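Local structure of HAD hydrolase, family IA, variant 3 (Entamoeba histolytica, 6W04) at residues A[1-13]-A[95-109]. The protein is probably a magnesium-dependent hydrolase of the haloacid dehalogenase (HAD) superfamily, though its substrate is not established. Sequence-based numbering, arbitrary orientation.
Sequences MEAVLFDFNGTLI and FEALKKCNIPFTIAT. With MG (magnesium ion), chain B.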
ATOM      1  N   MET A   1     -12.703   3.567  18.377  1.00 82.94           N
ATOM      2  CA  MET A   1     -11.903   3.734  17.166  1.00 75.49           C
ATOM      3  C   MET A   1     -11.834   5.203  16.765  1.00 76.60           C
ATOM      4  O   MET A   1     -12.858   5.859  16.599  1.00 83.35           O
ATOM      5  CB  MET A   1     -12.479   2.903  16.020  1.00 74.53           C
ATOM      6  CG  MET A   1     -11.821   3.187  14.683  1.00 73.70           C
ATOM      7  SD  MET A   1     -12.409   2.156  13.324  1.00 71.31           S
ATOM      8  CE  MET A   1     -14.153   2.539  13.327  1.00 69.11           C
ATOM      9  N   GLU A   2     -10.617   5.719  16.606  1.00 70.78           N
ATOM     10  CA  GLU A   2     -10.442   7.135  16.325  1.00 64.82           C
ATOM     11  C   GLU A   2     -10.190   7.432  14.854  1.00 60.65           C
ATOM     12  O   GLU A   2     -10.532   8.529  14.400  1.00 54.53           O
ATOM     13  CB  GLU A   2      -9.300   7.709  17.178  1.00 56.73           C
ATOM     14  CG  GLU A   2      -9.670   7.834  18.660  1.00 64.05           C
ATOM     15  CD  GLU A   2      -8.563   8.424  19.522  1.00 66.04           C
ATOM     16  OE1 GLU A   2      -7.644   9.052  18.969  1.00 63.27           O
ATOM     17  OE2 GLU A   2      -8.614   8.264  20.763  1.00 72.47           O
ATOM     18  N   ALA A   3      -9.632   6.487  14.099  1.00 45.76           N
ATOM     19  CA  ALA A   3      -9.325   6.738  12.701  1.00 51.11           C
ATOM     20  C   ALA A   3      -9.116   5.417  11.980  1.00 46.75           C
ATOM     21  O   ALA A   3      -8.933   4.366  12.600  1.00 48.05           O
ATOM     22  CB  ALA A   3      -8.085   7.628  12.543  1.00 47.43           C
ATOM     23  N   VAL A   4      -9.165   5.496  10.655  1.00 38.00           N
ATOM     24  CA  VAL A   4      -8.799   4.403   9.760  1.00 36.48           C
ATOM     25  C   VAL A   4      -7.664   4.879   8.869  1.00 40.12           C
ATOM     26  O   VAL A   4      -7.757   5.947   8.256  1.00 35.30           O
ATOM     27  CB  VAL A   4      -9.986   3.953   8.892  1.00 39.06           C
ATOM     28  CG1 VAL A   4      -9.556   2.843   7.936  1.00 35.02           C
ATOM     29  CG2 VAL A   4     -11.162   3.553   9.762  1.00 46.36           C
ATOM     30  N   LEU A   5      -6.603   4.084   8.775  1.00 34.13           N
ATOM     31  CA  LEU A   5      -5.463   4.424   7.927  1.00 33.57           C
ATOM     32  C   LEU A   5      -5.404   3.382   6.821  1.00 35.89           C
ATOM     33  O   LEU A   5      -5.176   2.200   7.100  1.00 33.47           O
ATOM     34  CB  LEU A   5      -4.169   4.454   8.746  1.00 35.16           C
ATOM     35  CG  LEU A   5      -4.315   5.192  10.090  1.00 41.85           C
ATOM     36  CD1 LEU A   5      -3.017   5.130  10.926  1.00 37.78           C
ATOM     37  CD2 LEU A   5      -4.777   6.648   9.856  1.00 40.77           C
ATOM     38  N   PHE A   6      -5.652   3.801   5.575  1.00 30.09           N
ATOM     39  CA  PHE A   6      -5.603   2.883   4.435  1.00 34.52           C
ATOM     40  C   PHE A   6      -4.236   2.897   3.752  1.00 30.78           C
ATOM     41  O   PHE A   6      -3.779   3.948   3.278  1.00 29.35           O
ATOM     42  CB  PHE A   6      -6.633   3.245   3.365  1.00 33.01           C
ATOM     43  CG  PHE A   6      -8.077   3.181   3.813  1.00 28.40           C
ATOM     44  CD1 PHE A   6      -8.816   2.022   3.630  1.00 31.92           C
ATOM     45  CD2 PHE A   6      -8.713   4.313   4.303  1.00 33.67           C
ATOM     46  CE1 PHE A   6     -10.172   1.968   3.987  1.00 34.85           C
ATOM     47  CE2 PHE A   6     -10.062   4.266   4.686  1.00 39.32           C
ATOM     48  CZ  PHE A   6     -10.785   3.103   4.517  1.00 37.25           C
ATOM     49  N   ASP A   7      -3.639   1.718   3.607  1.00 27.57           N
ATOM     50  CA  ASP A   7      -2.598   1.543   2.593  1.00 29.04           C
ATOM     51  C   ASP A   7      -3.230   1.669   1.219  1.00 32.35           C
ATOM     52  O   ASP A   7      -4.435   1.473   1.060  1.00 30.73           O
ATOM     53  CB  ASP A   7      -1.948   0.174   2.741  1.00 24.95           C
ATOM     54  CG  ASP A   7      -0.868  -0.082   1.720  1.00 35.70           C
ATOM     55  OD1 ASP A   7      -0.004   0.801   1.525  1.00 31.60           O
ATOM     56  OD2 ASP A   7      -0.871  -1.184   1.135  1.00 34.18           O
ATOM     57  N   PHE A   8      -2.430   1.986   0.200  1.00 28.02           N
ATOM     58  CA  PHE A   8      -3.018   2.173  -1.123  1.00 27.79           C
ATOM     59  C   PHE A   8      -2.724   1.005  -2.060  1.00 29.84           C
ATOM     60  O   PHE A   8      -3.645   0.249  -2.392  1.00 28.61           O
ATOM     61  CB  PHE A   8      -2.602   3.507  -1.726  1.00 28.38           C
ATOM     62  CG  PHE A   8      -3.440   3.883  -2.914  1.00 29.55           C
ATOM     63  CD1 PHE A   8      -4.681   4.479  -2.734  1.00 30.40           C
ATOM     64  CD2 PHE A   8      -3.033   3.550  -4.195  1.00 30.51           C
ATOM     65  CE1 PHE A   8      -5.485   4.788  -3.818  1.00 31.88           C
ATOM     66  CE2 PHE A   8      -3.822   3.868  -5.286  1.00 33.64           C
ATOM     67  CZ  PHE A   8      -5.049   4.481  -5.093  1.00 31.30           C
ATOM     68  N   ASN A   9      -1.468   0.815  -2.485  1.00 29.57           N
ATOM     69  CA  ASN A   9      -1.136  -0.242  -3.439  1.00 27.50           C
ATOM     70  C   ASN A   9      -1.382  -1.621  -2.839  1.00 28.73           C
ATOM     71  O   ASN A   9      -0.860  -1.951  -1.773  1.00 29.86           O
ATOM     72  CB  ASN A   9       0.329  -0.117  -3.855  1.00 29.11           C
ATOM     73  CG  ASN A   9       0.638   1.246  -4.425  1.00 40.31           C
ATOM     74  OD1 ASN A   9       1.211   2.113  -3.753  1.00 39.40           O
ATOM     75  ND2 ASN A   9       0.213   1.462  -5.659  1.00 35.80           N
ATOM     76  N   GLY A  10      -2.159  -2.439  -3.544  1.00 31.24           N
ATOM     77  CA  GLY A  10      -2.472  -3.782  -3.084  1.00 30.89           C
ATOM     78  C   GLY A  10      -3.592  -3.835  -2.073  1.00 35.61           C
ATOM     79  O   GLY A  10      -4.074  -4.924  -1.766  1.00 32.47           O
ATOM     80  N   THR A  11      -4.036  -2.687  -1.578  1.00 33.98           N
ATOM     81  CA  THR A  11      -5.077  -2.593  -0.564  1.00 33.52           C
ATOM     82  C   THR A  11      -6.305  -1.871  -1.107  1.00 31.72           C
ATOM     83  O   THR A  11      -7.395  -2.455  -1.136  1.00 31.85           O
ATOM     84  CB  THR A  11      -4.502  -1.874   0.679  1.00 31.33           C
ATOM     85  OG1 THR A  11      -3.485  -2.692   1.287  1.00 29.67           O
ATOM     86  CG2 THR A  11      -5.596  -1.577   1.708  1.00 28.85           C
ATOM     87  N   LEU A  12      -6.163  -0.615  -1.548  1.00 29.51           N
ATOM     88  CA  LEU A  12      -7.279   0.101  -2.162  1.00 30.69           C
ATOM     89  C   LEU A  12      -7.399  -0.154  -3.657  1.00 33.15           C
ATOM     90  O   LEU A  12      -8.503  -0.035  -4.209  1.00 32.58           O
ATOM     91  CB  LEU A  12      -7.149   1.610  -1.903  1.00 27.00           C
ATOM     92  CG  LEU A  12      -7.600   2.047  -0.504  1.00 33.58           C
ATOM     93  CD1 LEU A  12      -7.311   3.519  -0.261  1.00 30.45           C
ATOM     94  CD2 LEU A  12      -9.116   1.756  -0.281  1.00 29.03           C
ATOM     95  N   ILE A  13      -6.302  -0.487  -4.336  1.00 30.41           N
ATOM     96  CA  ILE A  13      -6.357  -0.984  -5.709  1.00 31.30           C
ATOM     97  C   ILE A  13      -5.538  -2.271  -5.796  1.00 35.06           C
ATOM     98  O   ILE A  13      -4.503  -2.401  -5.141  1.00 26.39           O
ATOM     99  CB  ILE A  13      -5.851   0.065  -6.728  1.00 29.70           C
ATOM    100  CG1 ILE A  13      -4.380   0.459  -6.484  1.00 25.93           C
ATOM    101  CG2 ILE A  13      -6.746   1.317  -6.722  1.00 22.19           C
ATOM    102  CD1 ILE A  13      -3.805   1.356  -7.650  1.00 29.26           C
ATOM    103  N   PHE A  95     -15.672   4.689   2.803  1.00 38.62           N
ATOM    104  CA  PHE A  95     -15.326   6.110   2.855  1.00 46.60           C
ATOM    105  C   PHE A  95     -16.523   6.960   3.268  1.00 45.63           C
ATOM    106  O   PHE A  95     -16.419   7.809   4.157  1.00 44.07           O
ATOM    107  CB  PHE A  95     -14.824   6.606   1.493  1.00 43.53           C
ATOM    108  CG  PHE A  95     -13.562   5.960   1.006  1.00 41.75           C
ATOM    109  CD1 PHE A  95     -12.720   5.269   1.859  1.00 38.38           C
ATOM    110  CD2 PHE A  95     -13.208   6.084  -0.328  1.00 32.98           C
ATOM    111  CE1 PHE A  95     -11.559   4.683   1.376  1.00 39.51           C
ATOM    112  CE2 PHE A  95     -12.049   5.519  -0.813  1.00 34.98           C
ATOM    113  CZ  PHE A  95     -11.223   4.813   0.040  1.00 39.50           C
ATOM    114  N   GLU A  96     -17.665   6.762   2.601  1.00 41.79           N
ATOM    115  CA  GLU A  96     -18.849   7.564   2.904  1.00 45.21           C
ATOM    116  C   GLU A  96     -19.387   7.256   4.296  1.00 55.61           C
ATOM    117  O   GLU A  96     -19.772   8.169   5.039  1.00 53.53           O
ATOM    118  CB  GLU A  96     -19.927   7.319   1.850  1.00 52.83           C
ATOM    119  CG  GLU A  96     -19.460   7.583   0.419  1.00 52.43           C
ATOM    120  CD  GLU A  96     -20.515   7.229  -0.615  1.00 60.65           C
ATOM    121  OE1 GLU A  96     -20.464   7.750  -1.745  1.00 62.33           O
ATOM    122  OE2 GLU A  96     -21.404   6.418  -0.290  1.00 74.46           O
ATOM    123  N   ALA A  97     -19.416   5.977   4.670  1.00 48.41           N
ATOM    124  CA  ALA A  97     -19.918   5.610   5.985  1.00 53.85           C
ATOM    125  C   ALA A  97     -19.048   6.192   7.094  1.00 56.99           C
ATOM    126  O   ALA A  97     -19.561   6.589   8.149  1.00 57.52           O
ATOM    127  CB  ALA A  97     -20.014   4.089   6.105  1.00 49.61           C
ATOM    128  N   LEU A  98     -17.728   6.246   6.875  1.00 47.94           N
ATOM    129  CA  LEU A  98     -16.820   6.784   7.884  1.00 50.86           C
ATOM    130  C   LEU A  98     -17.062   8.276   8.109  1.00 52.95           C
ATOM    131  O   LEU A  98     -17.160   8.734   9.254  1.00 51.76           O
ATOM    132  CB  LEU A  98     -15.363   6.522   7.469  1.00 47.96           C
ATOM    133  CG  LEU A  98     -14.879   5.074   7.609  1.00 42.41           C
ATOM    134  CD1 LEU A  98     -13.501   4.870   6.982  1.00 39.91           C
ATOM    135  CD2 LEU A  98     -14.896   4.635   9.087  1.00 46.41           C
ATOM    136  N   LYS A  99     -17.164   9.052   7.025  1.00 53.06           N
ATOM    137  CA  LYS A  99     -17.428  10.479   7.178  1.00 54.17           C
ATOM    138  C   LYS A  99     -18.765  10.722   7.863  1.00 54.97           C
ATOM    139  O   LYS A  99     -18.876  11.615   8.709  1.00 58.26           O
ATOM    140  CB  LYS A  99     -17.395  11.197   5.828  1.00 59.30           C
ATOM    141  CG  LYS A  99     -17.560  12.713   5.989  1.00 65.47           C
ATOM    142  CD  LYS A  99     -18.292  13.355   4.830  1.00 69.60           C
ATOM    143  CE  LYS A  99     -18.564  14.839   5.111  1.00 79.67           C
ATOM    144  NZ  LYS A  99     -17.319  15.610   5.412  1.00 80.86           N
ATOM    145  N   LYS A 100     -19.788   9.928   7.529  1.00 56.15           N
ATOM    146  CA  LYS A 100     -21.079  10.092   8.192  1.00 57.06           C
ATOM    147  C   LYS A 100     -20.962   9.863   9.693  1.00 62.27           C
ATOM    148  O   LYS A 100     -21.707  10.462  10.472  1.00 60.67           O
ATOM    149  CB  LYS A 100     -22.120   9.145   7.591  1.00 61.70           C
ATOM    150  N   CYS A 101     -20.021   9.020  10.119  1.00 62.64           N
ATOM    151  CA  CYS A 101     -19.800   8.759  11.536  1.00 65.35           C
ATOM    152  C   CYS A 101     -18.785   9.707  12.166  1.00 64.28           C
ATOM    153  O   CYS A 101     -18.476   9.551  13.353  1.00 63.01           O
ATOM    154  CB  CYS A 101     -19.345   7.310  11.737  1.00 68.55           C
ATOM    155  SG  CYS A 101     -20.494   6.074  11.099  1.00 71.37           S
ATOM    156  N   ASN A 102     -18.268  10.684  11.411  1.00 57.78           N
ATOM    157  CA  ASN A 102     -17.264  11.624  11.920  1.00 58.97           C
ATOM    158  C   ASN A 102     -16.010  10.885  12.397  1.00 59.72           C
ATOM    159  O   ASN A 102     -15.410  11.236  13.419  1.00 63.48           O
ATOM    160  CB  ASN A 102     -17.832  12.510  13.039  1.00 63.40           C
ATOM    161  CG  ASN A 102     -19.043  13.336  12.593  1.00 77.91           C
ATOM    162  OD1 ASN A 102     -19.193  13.663  11.413  1.00 74.78           O
ATOM    163  ND2 ASN A 102     -19.907  13.682  13.547  1.00 84.25           N
ATOM    164  N   ILE A 103     -15.627   9.842  11.665  1.00 49.70           N
ATOM    165  CA  ILE A 103     -14.416   9.071  11.913  1.00 50.31           C
ATOM    166  C   ILE A 103     -13.390   9.454  10.841  1.00 46.19           C
ATOM    167  O   ILE A 103     -13.557   9.097   9.667  1.00 44.78           O
ATOM    168  CB  ILE A 103     -14.673   7.561  11.906  1.00 50.80           C
ATOM    169  CG1 ILE A 103     -15.690   7.189  12.984  1.00 55.80           C
ATOM    170  CG2 ILE A 103     -13.367   6.793  12.152  1.00 51.88           C
ATOM    171  CD1 ILE A 103     -15.841   5.695  13.183  1.00 57.98           C
ATOM    172  N   PRO A 104     -12.327  10.162  11.201  1.00 45.91           N
ATOM    173  CA  PRO A 104     -11.332  10.553  10.193  1.00 41.31           C
ATOM    174  C   PRO A 104     -10.596   9.353   9.622  1.00 46.12           C
ATOM    175  O   PRO A 104     -10.415   8.327  10.277  1.00 41.90           O
ATOM    176  CB  PRO A 104     -10.380  11.465  10.972  1.00 49.22           C
ATOM    177  CG  PRO A 104     -10.575  11.083  12.414  1.00 57.44           C
ATOM    178  CD  PRO A 104     -12.024  10.699  12.541  1.00 51.32           C
ATOM    179  N   PHE A 105     -10.161   9.497   8.375  1.00 40.19           N
ATOM    180  CA  PHE A 105      -9.442   8.438   7.697  1.00 36.71           C
ATOM    181  C   PHE A 105      -8.531   9.070   6.659  1.00 37.69           C
ATOM    182  O   PHE A 105      -8.817  10.155   6.136  1.00 37.27           O
ATOM    183  CB  PHE A 105     -10.387   7.421   7.032  1.00 43.79           C
ATOM    184  CG  PHE A 105     -11.353   8.020   6.031  1.00 41.70           C
ATOM    185  CD1 PHE A 105     -11.045   8.038   4.675  1.00 38.02           C
ATOM    186  CD2 PHE A 105     -12.586   8.537   6.444  1.00 40.38           C
ATOM    187  CE1 PHE A 105     -11.937   8.568   3.731  1.00 34.63           C
ATOM    188  CE2 PHE A 105     -13.495   9.092   5.513  1.00 39.21           C
ATOM    189  CZ  PHE A 105     -13.176   9.103   4.152  1.00 35.32           C
ATOM    190  N   THR A 106      -7.438   8.385   6.356  1.00 35.83           N
ATOM    191  CA  THR A 106      -6.558   8.878   5.311  1.00 34.55           C
ATOM    192  C   THR A 106      -5.813   7.704   4.695  1.00 34.34           C
ATOM    193  O   THR A 106      -5.913   6.559   5.153  1.00 32.96           O
ATOM    194  CB  THR A 106      -5.574   9.926   5.849  1.00 33.62           C
ATOM    195  OG1 THR A 106      -4.933  10.559   4.734  1.00 36.45           O
ATOM    196  CG2 THR A 106      -4.491   9.277   6.759  1.00 31.67           C
ATOM    197  N   ILE A 107      -5.046   8.022   3.661  1.00 28.89           N
ATOM    198  CA  ILE A 107      -4.204   7.080   2.940  1.00 29.94           C
ATOM    199  C   ILE A 107      -2.758   7.268   3.374  1.00 34.27           C
ATOM    200  O   ILE A 107      -2.293   8.405   3.559  1.00 34.16           O
ATOM    201  CB  ILE A 107      -4.345   7.288   1.423  1.00 30.86           C
ATOM    202  CG1 ILE A 107      -5.698   6.768   0.936  1.00 29.43           C
ATOM    203  CG2 ILE A 107      -3.175   6.587   0.677  1.00 33.81           C
ATOM    204  CD1 ILE A 107      -6.097   7.293  -0.486  1.00 27.89           C
ATOM    205  N   ALA A 108      -2.047   6.150   3.546  1.00 25.95           N
ATOM    206  CA  ALA A 108      -0.596   6.135   3.666  1.00 29.29           C
ATOM    207  C   ALA A 108      -0.069   5.192   2.593  1.00 42.23           C
ATOM    208  O   ALA A 108      -0.617   4.104   2.398  1.00 47.87           O
ATOM    209  CB  ALA A 108      -0.152   5.683   5.054  1.00 29.17           C
ATOM    210  N   THR A 109       0.959   5.608   1.870  1.00 33.48           N
ATOM    211  CA  THR A 109       1.494   4.746   0.835  1.00 32.48           C
ATOM    212  C   THR A 109       3.005   4.883   0.810  1.00 37.66           C
ATOM    213  O   THR A 109       3.550   5.940   1.135  1.00 34.53           O
ATOM    214  CB  THR A 109       0.876   5.083  -0.543  1.00 31.60           C
ATOM    215  OG1 THR A 109       1.522   4.328  -1.575  1.00 34.15           O
ATOM    216  CG2 THR A 109       1.003   6.555  -0.859  1.00 31.98           C
TER
HETATM  217 MG    MG B 301       0.357  -2.297  -0.082  1.00 28.64          MG
HETATM  218  O   HOH W   1       0.666   1.849  -0.844  1.00 32.30           O
HETATM  219  O   HOH W   2       1.526  -2.478   1.693  1.00 29.29           O
HETATM  220  O   HOH W   3       1.355  -3.709  -1.450  1.00 30.53           O
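Strands 3-7 and 105-109 run parallel, and four backbone hydrogen bonds link the two segments, the first from V4 N to P104 O just ahead of strand 105-109 and the next from T106 N to V4 O. F6 N to T106 O and A108 N to F6 O are the shorter, at 2.8 Å each. V4, F6, F105 and I107 share one face of the sheet, and helix 95-100 packs over it. The F6 ring is held between two groups. V4 CG1 lies over one face near the rim. The edge of F95 meets the opposite face, a T-shaped pair with centroids 5.2 Å apart and planes at 86°. F6 CG stands anti to its carbonyl carbon (chi1 -62°), which carries the ring toward the helix. At the F6 edge, CE2 comes 3.9 Å from F105 CD1. V4 CG2 touches both methyls of L98, and the two side chains cross at about a right angle. Toward the metal end of the strands, L12 touches both F95 and I107: its CD2 is 3.7 Å from F95 CZ, while its CD1 rests on I107 CG1. The fold is the Rossmann-like core of HAD hydrolases, with 3-7 as a central strand and 105-109 beside it. DFNGT after strand 3-7 matches the first HAD motif, though N9 stands where the family usually has a second aspartate. D7 OD2 and N9 O each bind magnesium at 2.1 Å. D169 completes the protein ligands, and K144 forms a salt bridge with D7 OD1. D7 OD1 also lies 2.7 Å from a water, which probably donates to it. That water takes the N-H of N9 and is 2.7 Å from T109 OG1, linking T109 to the loop that carries the metal ligands. T109 OG1 is also bonded to the backbone of S111, and N9 ND2 to D15. Beside this polar end, F8 CB packs on T109 CB.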